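Local coordinates for putative aliphatic sulfonates-binding protein (Escherichia coli, PDB 2X26) that probably serves as the periplasmic binding protein that captures aliphatic sulfonates for an ABC-type uptake system, at residues L124-L129 / V174-T179. Numbering follows the deposited sequence.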
loop_
_atom_site.group_PDB
_atom_site.type_symbol
_atom_site.label_atom_id
_atom_site.label_comp_id
_atom_site.label_asym_id
_atom_site.label_seq_id
_atom_site.Cartn_x
_atom_site.Cartn_y
_atom_site.Cartn_z
ATOM N N LEU A 124 5.255 20.782 -3.997
ATOM C CA LEU A 124 5.007 22.216 -4.114
ATOM C C LEU A 124 5.615 22.953 -2.938
ATOM O O LEU A 124 6.227 24.030 -3.102
ATOM C CB LEU A 124 3.506 22.510 -4.215
ATOM C CG LEU A 124 2.798 22.052 -5.494
ATOM C CD1 LEU A 124 1.311 22.393 -5.369
ATOM C CD2 LEU A 124 3.391 22.790 -6.695
ATOM N N ARG A 125 5.481 22.369 -1.748
ATOM C CA ARG A 125 6.010 23.000 -0.531
ATOM C C ARG A 125 7.526 23.200 -0.607
ATOM O O ARG A 125 8.031 24.254 -0.178
ATOM C CB ARG A 125 5.656 22.218 0.746
ATOM C CG ARG A 125 6.114 22.907 2.055
ATOM C CD ARG A 125 5.402 22.350 3.311
ATOM N NE ARG A 125 5.603 20.905 3.430
ATOM C CZ ARG A 125 5.033 20.105 4.331
ATOM N NH1 ARG A 125 4.204 20.588 5.253
ATOM N NH2 ARG A 125 5.317 18.806 4.307
ATOM N N GLN A 126 8.231 22.220 -1.157
ATOM C CA GLN A 126 9.681 22.363 -1.365
ATOM C C GLN A 126 10.012 23.572 -2.213
ATOM O O GLN A 126 11.011 24.248 -1.948
ATOM C CB GLN A 126 10.286 21.158 -2.099
ATOM C CG GLN A 126 10.443 19.950 -1.307
ATOM C CD GLN A 126 11.324 18.922 -1.995
ATOM O OE1 GLN A 126 11.256 18.735 -3.234
ATOM N NE2 GLN A 126 12.091 18.190 -1.194
ATOM N N ALA A 127 9.192 23.810 -3.257
ATOM C CA ALA A 127 9.420 24.879 -4.218
ATOM C C ALA A 127 8.775 26.202 -3.753
ATOM O O ALA A 127 8.710 27.213 -4.496
ATOM C CB ALA A 127 8.864 24.427 -5.610
ATOM N N GLY A 128 8.326 26.214 -2.500
ATOM C CA GLY A 128 7.790 27.425 -1.861
ATOM C C GLY A 128 6.416 27.762 -2.401
ATOM O O GLY A 128 6.098 28.948 -2.533
ATOM N N LEU A 129 5.614 26.732 -2.710
ATOM C CA LEU A 129 4.273 26.923 -3.272
ATOM C C LEU A 129 3.190 26.213 -2.476
ATOM O O LEU A 129 3.477 25.266 -1.732
ATOM C CB LEU A 129 4.222 26.476 -4.733
ATOM C CG LEU A 129 5.196 27.141 -5.724
ATOM C CD1 LEU A 129 5.129 26.447 -7.086
ATOM C CD2 LEU A 129 4.934 28.659 -5.903
ATOM N N VAL A 174 9.294 12.623 -16.550
ATOM C CA VAL A 174 9.129 12.798 -15.098
ATOM C C VAL A 174 9.713 14.169 -14.693
ATOM O O VAL A 174 10.921 14.393 -14.812
ATOM C CB VAL A 174 9.787 11.646 -14.360
ATOM C CG1 VAL A 174 9.835 11.896 -12.835
ATOM C CG2 VAL A 174 9.048 10.359 -14.637
ATOM N N LEU A 175 8.862 15.082 -14.234
ATOM C CA LEU A 175 9.320 16.366 -13.679
ATOM C C LEU A 175 9.873 16.183 -12.268
ATOM O O LEU A 175 10.828 16.858 -11.855
ATOM C CB LEU A 175 8.144 17.341 -13.634
ATOM C CG LEU A 175 8.431 18.755 -13.126
ATOM C CD1 LEU A 175 9.190 19.474 -14.164
ATOM C CD2 LEU A 175 7.097 19.416 -12.827
ATOM N N LYS A 176 9.262 15.277 -11.520
ATOM C CA LYS A 176 9.596 15.108 -10.103
ATOM C C LYS A 176 9.137 13.729 -9.682
ATOM O O LYS A 176 8.055 13.341 -10.039
ATOM C CB LYS A 176 8.861 16.199 -9.303
ATOM C CG LYS A 176 9.058 16.168 -7.800
ATOM C CD LYS A 176 10.462 16.414 -7.440
ATOM C CE LYS A 176 10.517 16.573 -5.917
ATOM N NZ LYS A 176 11.886 16.818 -5.475
ATOM N N ASP A 177 9.975 12.985 -8.957
ATOM C CA ASP A 177 9.473 11.744 -8.322
ATOM C C ASP A 177 9.588 11.886 -6.809
ATOM O O ASP A 177 9.899 12.977 -6.297
ATOM C CB ASP A 177 10.148 10.482 -8.884
ATOM C CG ASP A 177 11.618 10.364 -8.493
ATOM O OD1 ASP A 177 12.091 11.054 -7.543
ATOM O OD2 ASP A 177 12.338 9.551 -9.118
ATOM N N GLY A 178 9.350 10.805 -6.082
ATOM C CA GLY A 178 9.253 10.940 -4.622
ATOM C C GLY A 178 10.571 10.894 -3.891
ATOM O O GLY A 178 10.592 10.824 -2.632
ATOM N N THR A 179 11.667 10.937 -4.648
ATOM C CA THR A 179 12.988 10.571 -4.138
ATOM C C THR A 179 13.458 11.378 -2.948
ATOM O O THR A 179 13.960 10.823 -1.951
ATOM C CB THR A 179 14.078 10.655 -5.242
ATOM O OG1 THR A 179 13.925 9.547 -6.132
ATOM C CG2 THR A 179 15.483 10.599 -4.654
#
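Lys176 swings CG to the far side from its own N (chi1 179°), bends once at the second torsion (chi2 64°) and runs extended from the bend to NZ, presenting its ammonium group to Gln126. The glutamine holds CG anti to its own carbonyl carbon and stays extended beyond it, which carries the amide away from helix 115-126 to meet the lysine. Lys176 NZ donates to Gln126 OE1 over 3.0 Å, in the plane of the amide and on a lone pair of the oxygen, the C=O...N angle being 145°. Lys176 CE follows at 3.5 Å from the same OE1. The contact lies at the surface and is made by the two side-chain ends alone. This single bond links the last turn of the helix to strand 172-177, an outermost strand of a five-stranded mixed sheet, in one lobe of this periplasmic binding protein fold. A Schellman motif with Gly128 as C-prime residue ends the helix, Leu129 N bonding to Leu124 O and Gly128 N to Arg125 O. Leu175 and Lys176 both face Ile89 on neighbouring strand 87-92, a classic beta bulge. A leucine in place of Lys176 would probably leave Gln126 OE1 without this donor and the amide freer to turn. Asp177 forms an Asx turn: its OD1 accepts from Thr179 N at 2.9 Å and from Thr179 OG1, both reaching it from one face of the carboxylate.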